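Local coordinates for putative 6-phosphogluconolactonase (Neisseria gonorrhoeae, PDB 3LHI), which probably hydrolyses 6-phosphogluconolactone to 6-phosphogluconate in the oxidative stage of the pentose phosphate pathway, at residues Lys123-Pro128 against Val161-Thr166; Met178-Ile183 against Ile215-Asn220; Leu67-Ile72 against His140-Phe145. One frame throughout, in Å; residues are numbered along the deposited sequence. Where two conformers were deposited one is given.

Contact 1 of 3, residues Lys123-Pro128 against Val161-Thr166; sequences KHYKQP and VALVHT
One face of the Tyr125 ring is covered by the methyl of Ala162, a CH-pi contact in which CB stands 3.5 Å from the ring centroid and 21° off the ring normal. The methyl is displaced toward the rim on the hydroxyl side, and its closest approach is to CE2 of Tyr125, 3.3 Å from Ala162 CB. Leu163 comes to the same ring obliquely, at the end nearer the backbone: its CD2 lies 4.0 Å from Tyr125 CD1, with CG and CD1 of the leucine barely farther off. The tyrosine reaches both residues because its ring swings away from the backbone N (chi1 177°) and extends across toward the 161-166 segment. In this Rossmann-like alpha/beta fold the tyrosine sits in the turn that leaves helix 114-124 on the way to strand 130-133, while Leu163 opens strand 163-166, an antiparallel partner of strand 175-178, and Ala162 comes just before it. Met178 of that neighbouring strand also touches Tyr125, and Leu163 extends the apolar patch onto Ala121 and Leu122 of the helix. No hydrogen bond joins the two segments; farther along the turn, Gln127 NE2 bonds to the carbonyl of Ala182.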
loop_
_atom_site.group_PDB
_atom_site.type_symbol
_atom_site.label_atom_id
_atom_site.label_comp_id
_atom_site.label_asym_id
_atom_site.label_seq_id
_atom_site.Cartn_x
_atom_site.Cartn_y
_atom_site.Cartn_z
ATOM N N LYS A 123 -8.538 11.954 -9.620
ATOM C CA LYS A 123 -9.973 12.186 -9.646
ATOM C C LYS A 123 -10.779 11.187 -8.813
ATOM O O LYS A 123 -11.885 11.516 -8.398
ATOM C CB LYS A 123 -10.523 12.246 -11.064
ATOM C CG LYS A 123 -10.114 13.515 -11.786
ATOM C CD LYS A 123 -10.606 13.443 -13.245
ATOM C CE LYS A 123 -10.286 14.730 -14.039
ATOM N NZ LYS A 123 -8.945 15.386 -13.798
ATOM N N HIS A 124 -10.251 9.956 -8.613
ATOM C CA HIS A 124 -10.957 8.936 -7.856
ATOM C C HIS A 124 -10.455 8.798 -6.412
ATOM O O HIS A 124 -11.106 8.198 -5.557
ATOM C CB HIS A 124 -10.786 7.603 -8.578
ATOM C CG HIS A 124 -11.458 7.552 -9.903
ATOM N ND1 HIS A 124 -12.711 7.011 -10.074
ATOM C CD2 HIS A 124 -11.077 8.018 -11.115
ATOM C CE1 HIS A 124 -13.075 7.138 -11.342
ATOM N NE2 HIS A 124 -12.087 7.718 -11.999
ATOM N N TYR A 125 -9.269 9.315 -6.144
ATOM C CA TYR A 125 -8.610 9.125 -4.865
ATOM C C TYR A 125 -9.393 9.651 -3.667
ATOM O O TYR A 125 -9.925 10.776 -3.682
ATOM C CB TYR A 125 -7.251 9.829 -4.861
ATOM C CG TYR A 125 -6.502 9.759 -3.566
ATOM C CD1 TYR A 125 -5.647 8.712 -3.309
ATOM C CD2 TYR A 125 -6.624 10.740 -2.594
ATOM C CE1 TYR A 125 -4.961 8.613 -2.160
ATOM C CE2 TYR A 125 -5.922 10.677 -1.425
ATOM C CZ TYR A 125 -5.060 9.629 -1.193
ATOM O OH TYR A 125 -4.322 9.568 -0.034
ATOM N N LYS A 126 -9.414 8.824 -2.624
ATOM C CA LYS A 126 -9.896 9.172 -1.306
ATOM C C LYS A 126 -8.786 8.874 -0.290
ATOM O O LYS A 126 -8.134 7.828 -0.370
ATOM C CB LYS A 126 -11.137 8.333 -0.961
ATOM C CG LYS A 126 -12.255 8.498 -1.987
ATOM C CD LYS A 126 -13.481 7.693 -1.619
ATOM C CE LYS A 126 -14.212 8.227 -0.393
ATOM N NZ LYS A 126 -15.582 7.642 -0.428
ATOM N N GLN A 127 -8.581 9.748 0.684
ATOM C CA GLN A 127 -7.615 9.515 1.723
ATOM C C GLN A 127 -7.911 8.193 2.452
ATOM O O GLN A 127 -9.000 8.041 3.024
ATOM C CB GLN A 127 -7.627 10.648 2.760
ATOM C CG GLN A 127 -6.695 10.475 3.954
ATOM C CD GLN A 127 -5.243 10.644 3.601
ATOM O OE1 GLN A 127 -4.843 11.772 3.227
ATOM N NE2 GLN A 127 -4.405 9.560 3.781
ATOM N N PRO A 128 -6.965 7.254 2.464
ATOM C CA PRO A 128 -7.231 6.047 3.205
ATOM C C PRO A 128 -7.339 6.222 4.693
ATOM O O PRO A 128 -6.654 7.089 5.245
ATOM C CB PRO A 128 -6.086 5.103 2.828
ATOM C CG PRO A 128 -5.596 5.666 1.539
ATOM C CD PRO A 128 -5.791 7.143 1.620
ATOM N N VAL A 161 -0.563 16.860 -2.242
ATOM C CA VAL A 161 -0.881 16.056 -3.415
ATOM C C VAL A 161 -0.688 14.569 -3.073
ATOM O O VAL A 161 0.288 14.157 -2.412
ATOM C CB VAL A 161 -0.058 16.467 -4.660
ATOM C CG1 VAL A 161 -0.206 15.438 -5.816
ATOM C CG2 VAL A 161 -0.441 17.904 -5.038
ATOM N N ALA A 162 -1.678 13.762 -3.393
ATOM C CA ALA A 162 -1.744 12.415 -2.854
ATOM C C ALA A 162 -0.997 11.362 -3.684
ATOM O O ALA A 162 -0.621 10.329 -3.118
ATOM C CB ALA A 162 -3.193 11.986 -2.710
ATOM N N LEU A 163 -0.920 11.565 -5.000
ATOM C CA LEU A 163 -0.407 10.532 -5.899
ATOM C C LEU A 163 0.631 11.166 -6.810
ATOM O O LEU A 163 0.513 12.356 -7.185
ATOM C CB LEU A 163 -1.516 9.912 -6.761
ATOM C CG LEU A 163 -2.625 9.215 -5.998
ATOM C CD1 LEU A 163 -3.767 8.736 -6.940
ATOM C CD2 LEU A 163 -2.119 8.032 -5.159
ATOM N N VAL A 164 1.624 10.379 -7.178
ATOM C CA VAL A 164 2.795 10.834 -7.945
ATOM C C VAL A 164 3.206 9.718 -8.948
ATOM O O VAL A 164 3.202 8.540 -8.602
ATOM C CB VAL A 164 3.990 11.163 -6.997
ATOM C CG1 VAL A 164 4.349 9.944 -6.136
ATOM C CG2 VAL A 164 5.211 11.683 -7.792
ATOM N N HIS A 165 3.570 10.116 -10.167
ATOM C CA HIS A 165 4.214 9.216 -11.137
ATOM C C HIS A 165 5.662 9.041 -10.758
ATOM O O HIS A 165 6.397 10.012 -10.624
ATOM C CB HIS A 165 4.093 9.832 -12.527
ATOM C CG HIS A 165 4.958 9.197 -13.566
ATOM N ND1 HIS A 165 5.557 9.945 -14.570
ATOM C CD2 HIS A 165 5.404 7.927 -13.708
ATOM C CE1 HIS A 165 6.260 9.109 -15.325
ATOM N NE2 HIS A 165 6.211 7.897 -14.802
ATOM N N THR A 166 6.109 7.807 -10.623
ATOM C CA THR A 166 7.500 7.512 -10.359
ATOM C C THR A 166 8.040 6.505 -11.391
ATOM O O THR A 166 7.309 5.694 -11.969
ATOM C CB THR A 166 7.799 7.008 -8.963
ATOM O OG1 THR A 166 7.190 5.720 -8.824
ATOM C CG2 THR A 166 7.259 7.941 -7.876
#

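Contact 2 of 3, residues Met178-Ile183 against Ile215-Asn220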
loop_
_atom_site.group_PDB
_atom_site.type_symbol
_atom_site.label_atom_id
_atom_site.label_comp_id
_atom_site.label_asym_id
_atom_site.label_seq_id
_atom_site.Cartn_x
_atom_site.Cartn_y
_atom_site.Cartn_z
HETATM N N MSE A 178 1.147 6.487 -3.944
HETATM C CA MSE A 178 0.890 7.426 -2.858
HETATM C C MSE A 178 2.198 8.166 -2.530
HETATM O O MSE A 178 3.314 7.621 -2.550
HETATM C CB MSE A 178 0.407 6.670 -1.634
HETATM C CG MSE A 178 -1.047 6.225 -1.694
HETATM SE SE MSE A 178 -1.676 5.248 -0.172
HETATM C CE MSE A 178 -1.824 6.685 1.066
ATOM N N THR A 179 2.039 9.405 -2.149
ATOM C CA THR A 179 3.121 10.243 -1.703
ATOM C C THR A 179 3.444 10.046 -0.240
ATOM O O THR A 179 2.632 9.442 0.524
ATOM C CB THR A 179 2.795 11.713 -1.961
ATOM O OG1 THR A 179 1.621 12.006 -1.170
ATOM C CG2 THR A 179 2.596 12.041 -3.429
ATOM N N LEU A 180 4.581 10.520 0.227
ATOM C CA LEU A 180 4.887 10.500 1.638
ATOM C C LEU A 180 3.798 11.188 2.476
ATOM O O LEU A 180 3.399 10.674 3.529
ATOM C CB LEU A 180 6.257 11.107 1.892
ATOM C CG LEU A 180 6.727 11.101 3.327
ATOM C CD1 LEU A 180 6.782 9.729 3.975
ATOM C CD2 LEU A 180 8.085 11.813 3.396
ATOM N N ASP A 181 3.323 12.333 1.982
ATOM C CA ASP A 181 2.251 13.071 2.692
ATOM C C ASP A 181 1.016 12.227 2.837
ATOM O O ASP A 181 0.381 12.215 3.907
ATOM C CB ASP A 181 1.952 14.380 1.947
ATOM C CG ASP A 181 0.845 15.176 2.577
ATOM O OD1 ASP A 181 -0.321 14.976 2.188
ATOM O OD2 ASP A 181 1.183 16.011 3.413
ATOM N N ALA A 182 0.605 11.570 1.779
ATOM C CA ALA A 182 -0.592 10.748 1.798
ATOM C C ALA A 182 -0.441 9.608 2.805
ATOM O O ALA A 182 -1.391 9.313 3.548
ATOM C CB ALA A 182 -0.930 10.188 0.378
ATOM N N ILE A 183 0.718 8.972 2.824
ATOM C CA ILE A 183 0.974 7.897 3.775
ATOM C C ILE A 183 0.929 8.391 5.180
ATOM O O ILE A 183 0.258 7.805 6.047
ATOM C CB ILE A 183 2.360 7.217 3.467
ATOM C CG1 ILE A 183 2.301 6.552 2.108
ATOM C CG2 ILE A 183 2.804 6.286 4.598
ATOM C CD1 ILE A 183 3.706 6.051 1.577
ATOM N N ILE A 215 11.506 3.765 3.100
ATOM C CA ILE A 215 10.638 3.451 4.231
ATOM C C ILE A 215 11.044 4.168 5.517
ATOM O O ILE A 215 10.218 4.433 6.371
ATOM C CB ILE A 215 10.537 1.945 4.436
ATOM C CG1 ILE A 215 9.460 1.563 5.454
ATOM C CG2 ILE A 215 11.876 1.356 4.967
ATOM C CD1 ILE A 215 8.051 1.739 5.085
ATOM N N SER A 216 12.335 4.512 5.613
ATOM C CA SER A 216 12.832 5.262 6.759
ATOM C C SER A 216 12.126 6.589 6.920
ATOM O O SER A 216 12.059 7.108 8.028
ATOM C CB SER A 216 14.343 5.552 6.692
ATOM O OG SER A 216 14.683 6.481 5.704
ATOM N N LEU A 217 11.665 7.180 5.825
ATOM C CA LEU A 217 10.983 8.466 5.897
ATOM C C LEU A 217 9.574 8.354 6.466
ATOM O O LEU A 217 8.989 9.352 6.920
ATOM C CB LEU A 217 10.955 9.160 4.542
ATOM C CG LEU A 217 12.325 9.353 3.863
ATOM C CD1 LEU A 217 12.101 10.089 2.540
ATOM C CD2 LEU A 217 13.348 9.998 4.806
ATOM N N VAL A 218 8.992 7.150 6.374
ATOM C CA VAL A 218 7.718 6.846 6.988
ATOM C C VAL A 218 7.921 6.500 8.447
ATOM O O VAL A 218 7.224 7.039 9.292
ATOM C CB VAL A 218 7.028 5.692 6.236
ATOM C CG1 VAL A 218 5.704 5.279 6.969
ATOM C CG2 VAL A 218 6.799 6.007 4.726
ATOM N N LEU A 219 8.865 5.625 8.759
ATOM C CA LEU A 219 9.120 5.149 10.127
ATOM C C LEU A 219 9.458 6.305 11.063
ATOM O O LEU A 219 9.064 6.306 12.238
ATOM C CB LEU A 219 10.257 4.108 10.141
ATOM C CG LEU A 219 9.986 2.799 9.409
ATOM C CD1 LEU A 219 11.266 1.934 9.402
ATOM C CD2 LEU A 219 8.823 2.036 10.046
ATOM N N ASN A 220 10.137 7.305 10.523
ATOM C CA ASN A 220 10.645 8.452 11.286
ATOM C C ASN A 220 9.796 9.732 11.163
ATOM O O ASN A 220 10.144 10.789 11.716
ATOM C CB ASN A 220 12.133 8.689 10.893
ATOM C CG ASN A 220 13.058 7.550 11.379
ATOM O OD1 ASN A 220 13.356 7.520 12.565
ATOM N ND2 ASN A 220 13.478 6.588 10.475
#
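Val218 meets Leu180 and Ile183 with both of its methyls, and this is the close-packed part of the contact. Its CG2 lies 3.8 Å from Leu180 CD1, the two side chains sliding past each other in opposite directions. Ile183 comes across the valine at about a right angle and touches it with the short branch: Ile183 CG2 is 3.9 Å from Val218 CG1 and nearly as close to CG2. That branch points away from the backbone N because the longer one, CG1, takes the place beside it (chi1 -64°). Ile183 and Val218 are both buried, the former reaching Leu131 and Leu133 of strand 130-133, the latter Cys226 of strand 226-231.

The outer side is looser, and both of its leucines are partly exposed. Leu180 CD2 comes no closer than 4.1 Å to Leu217 CB, the two side chains crossing nearly perpendicularly. Leu180 CD1 bridges the two parts, since besides Val218 CG2 it touches the carbonyl O of Leu217, 3.7 Å away.

No hydrogen bond links the segments, and the polar groups serve the helix ends instead. Thr179 is the N-cap of its helix, its OG1 accepting from Ala182 N at 3.1 Å. At the far end of the other helix, Asn220 ND2 donates to Ser216 O at 2.9 Å, on a lone pair in the carbonyl plane; this oxygen also receives Asn220 N. The arrangement is that of two short helices packed side by side against one sheet through aliphatic side chains, as in layered alpha/beta folds of the Rossmann type.

Contact 3 of 3, residues Leu67-Ile72 against His140-Phe145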
loop_
_atom_site.group_PDB
_atom_site.type_symbol
_atom_site.label_atom_id
_atom_site.label_comp_id
_atom_site.label_asym_id
_atom_site.label_seq_id
_atom_site.Cartn_x
_atom_site.Cartn_y
_atom_site.Cartn_z
ATOM N N LEU A 67 -5.252 0.872 -3.933
ATOM C CA LEU A 67 -3.843 0.537 -3.876
ATOM C C LEU A 67 -2.954 1.624 -3.344
ATOM O O LEU A 67 -3.210 2.802 -3.616
ATOM C CB LEU A 67 -3.362 0.219 -5.300
ATOM C CG LEU A 67 -4.038 -0.915 -6.004
ATOM C CD1 LEU A 67 -3.687 -0.981 -7.496
ATOM C CD2 LEU A 67 -3.681 -2.197 -5.317
ATOM N N ALA A 68 -1.891 1.235 -2.677
ATOM C CA ALA A 68 -0.845 2.185 -2.258
ATOM C C ALA A 68 -0.013 2.620 -3.469
ATOM O O ALA A 68 0.582 3.710 -3.446
ATOM C CB ALA A 68 0.074 1.527 -1.238
ATOM N N ASP A 69 0.051 1.770 -4.498
ATOM C CA ASP A 69 0.849 2.013 -5.672
ATOM C C ASP A 69 0.415 1.041 -6.751
ATOM O O ASP A 69 -0.136 -0.023 -6.447
ATOM C CB ASP A 69 2.370 1.947 -5.430
ATOM C CG ASP A 69 2.864 0.577 -5.101
ATOM O OD1 ASP A 69 2.355 -0.027 -4.153
ATOM O OD2 ASP A 69 3.816 0.106 -5.761
ATOM N N GLU A 70 0.661 1.416 -8.007
ATOM C CA GLU A 70 0.272 0.579 -9.138
ATOM C C GLU A 70 1.282 0.713 -10.236
ATOM O O GLU A 70 1.908 1.758 -10.436
ATOM C CB GLU A 70 -1.136 0.925 -9.596
ATOM C CG GLU A 70 -1.694 0.187 -10.806
ATOM C CD GLU A 70 -1.768 -1.332 -10.697
ATOM O OE1 GLU A 70 -0.729 -1.956 -10.472
ATOM O OE2 GLU A 70 -2.861 -1.871 -10.853
ATOM N N ARG A 71 1.474 -0.388 -10.966
ATOM C CA ARG A 71 2.243 -0.418 -12.202
ATOM C C ARG A 71 1.372 0.087 -13.303
ATOM O O ARG A 71 0.188 -0.305 -13.429
ATOM C CB ARG A 71 2.709 -1.861 -12.476
ATOM C CG ARG A 71 3.695 -2.461 -11.510
ATOM C CD ARG A 71 3.128 -2.837 -10.161
ATOM N NE ARG A 71 4.138 -3.447 -9.330
ATOM C CZ ARG A 71 4.574 -4.700 -9.471
ATOM N NH1 ARG A 71 4.008 -5.527 -10.333
ATOM N NH2 ARG A 71 5.522 -5.117 -8.653
ATOM N N ILE A 72 1.923 0.983 -14.132
ATOM C CA ILE A 72 1.153 1.575 -15.229
ATOM C C ILE A 72 1.222 0.611 -16.406
ATOM O O ILE A 72 2.060 0.732 -17.299
ATOM C CB ILE A 72 1.608 3.000 -15.573
ATOM C CG1 ILE A 72 1.506 3.894 -14.320
ATOM C CG2 ILE A 72 0.761 3.518 -16.700
ATOM C CD1 ILE A 72 1.963 5.358 -14.524
ATOM N N HIS A 140 12.569 0.453 -0.344
ATOM C CA HIS A 140 11.479 1.256 -0.869
ATOM C C HIS A 140 10.156 0.804 -0.287
ATOM O O HIS A 140 10.026 -0.318 0.175
ATOM C CB HIS A 140 11.422 1.253 -2.403
ATOM C CG HIS A 140 10.585 0.179 -3.004
ATOM N ND1 HIS A 140 11.037 -1.105 -3.219
ATOM C CD2 HIS A 140 9.302 0.214 -3.444
ATOM C CE1 HIS A 140 10.069 -1.804 -3.795
ATOM N NE2 HIS A 140 8.997 -1.032 -3.919
ATOM N N THR A 141 9.192 1.704 -0.332
ATOM C CA THR A 141 7.816 1.394 0.040
ATOM C C THR A 141 6.886 2.060 -0.955
ATOM O O THR A 141 7.295 2.966 -1.664
ATOM C CB THR A 141 7.517 1.789 1.477
ATOM O OG1 THR A 141 6.312 1.184 1.933
ATOM C CG2 THR A 141 7.451 3.301 1.706
ATOM N N ALA A 142 5.618 1.618 -1.010
ATOM C CA ALA A 142 4.756 2.001 -2.121
ATOM C C ALA A 142 5.569 1.920 -3.416
ATOM O O ALA A 142 6.212 0.888 -3.608
ATOM C CB ALA A 142 4.079 3.349 -1.823
ATOM N N SER A 143 5.498 2.908 -4.299
ATOM C CA SER A 143 6.441 2.974 -5.393
ATOM C C SER A 143 7.296 4.236 -5.207
ATOM O O SER A 143 7.698 4.872 -6.197
ATOM C CB SER A 143 5.774 2.884 -6.763
ATOM O OG SER A 143 5.492 1.530 -7.139
ATOM N N ILE A 144 7.690 4.511 -3.964
ATOM C CA ILE A 144 8.661 5.561 -3.674
ATOM C C ILE A 144 10.048 4.899 -3.667
ATOM O O ILE A 144 10.520 4.383 -2.671
ATOM C CB ILE A 144 8.365 6.266 -2.359
ATOM C CG1 ILE A 144 6.939 6.787 -2.363
ATOM C CG2 ILE A 144 9.395 7.384 -2.146
ATOM C CD1 ILE A 144 6.473 7.366 -0.976
ATOM N N PHE A 145 10.613 4.835 -4.853
ATOM C CA PHE A 145 11.881 4.181 -5.094
ATOM C C PHE A 145 13.055 5.185 -4.945
ATOM O O PHE A 145 12.937 6.326 -5.389
ATOM C CB PHE A 145 11.921 3.618 -6.510
ATOM C CG PHE A 145 11.160 2.320 -6.686
ATOM C CD1 PHE A 145 11.802 1.131 -6.496
ATOM C CD2 PHE A 145 9.809 2.310 -7.058
ATOM C CE1 PHE A 145 11.100 -0.080 -6.665
ATOM C CE2 PHE A 145 9.114 1.137 -7.205
ATOM C CZ PHE A 145 9.766 -0.078 -7.011
#
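Asp69 reaches from its strand into the bend at Ala142 and Ser143, and each atom of its side chain finds part of that bend. CB lies 3.5 Å from Ser143 N. CG stands equally close to the carbonyl carbon of Ala142, and OD1 is turned toward Ala142 CA at 3.7 Å. At the other tip, OD2 accepts a short hydrogen bond of 2.6 Å from Ser143 OG, which approaches on the anti side of the carboxylate, 19° out of its plane. The same OD2 is also 3.3 Å from Ala142 O; as both are acceptors, this is proximity without a bond. A chi1 of 68° places the carboxylate between the backbone N and the carbonyl carbon, facing the loop. Beside it, Ala142 CB packs on Ala68, 4.4 Å from its CB. Second-shell groups fix the serine: Arg175 NH1 bonds to its OG and Ser177 OG to its N. His140 to Ser143 are the last four residues of the Asp-Gly-His-Thr-Ala-Ser sequence characteristic of 6-phosphogluconolactonases, here joined to the Asp-Glu-Arg end of strand 63-71, an arrangement consistent with the active-site region seen in relatives.

In the fold
Contact 3 lies deepest, its centre about 7 Å from the centre of the chain, against about 12 and 11 Å for contacts 1 and 2. It is also the one whose segments are joined by a hydrogen bond; the other two rest on apolar packing, aromatic against aliphatic in contact 1, where Tyr125 is partly exposed, and wholly aliphatic in contact 2, which is only partly buried, with Leu180 and Leu217 partly exposed. Contacts 1 and 3 reach the same sheet and are linked directly by Thr166 OG1 and Ser143 O, 2.8 Å apart. Contact 2 joins both neighbours through residues 178 and 179: Met178 N lies 2.9 Å from Ala68 O, and Thr179 N 3.0 Å from Ala162 O.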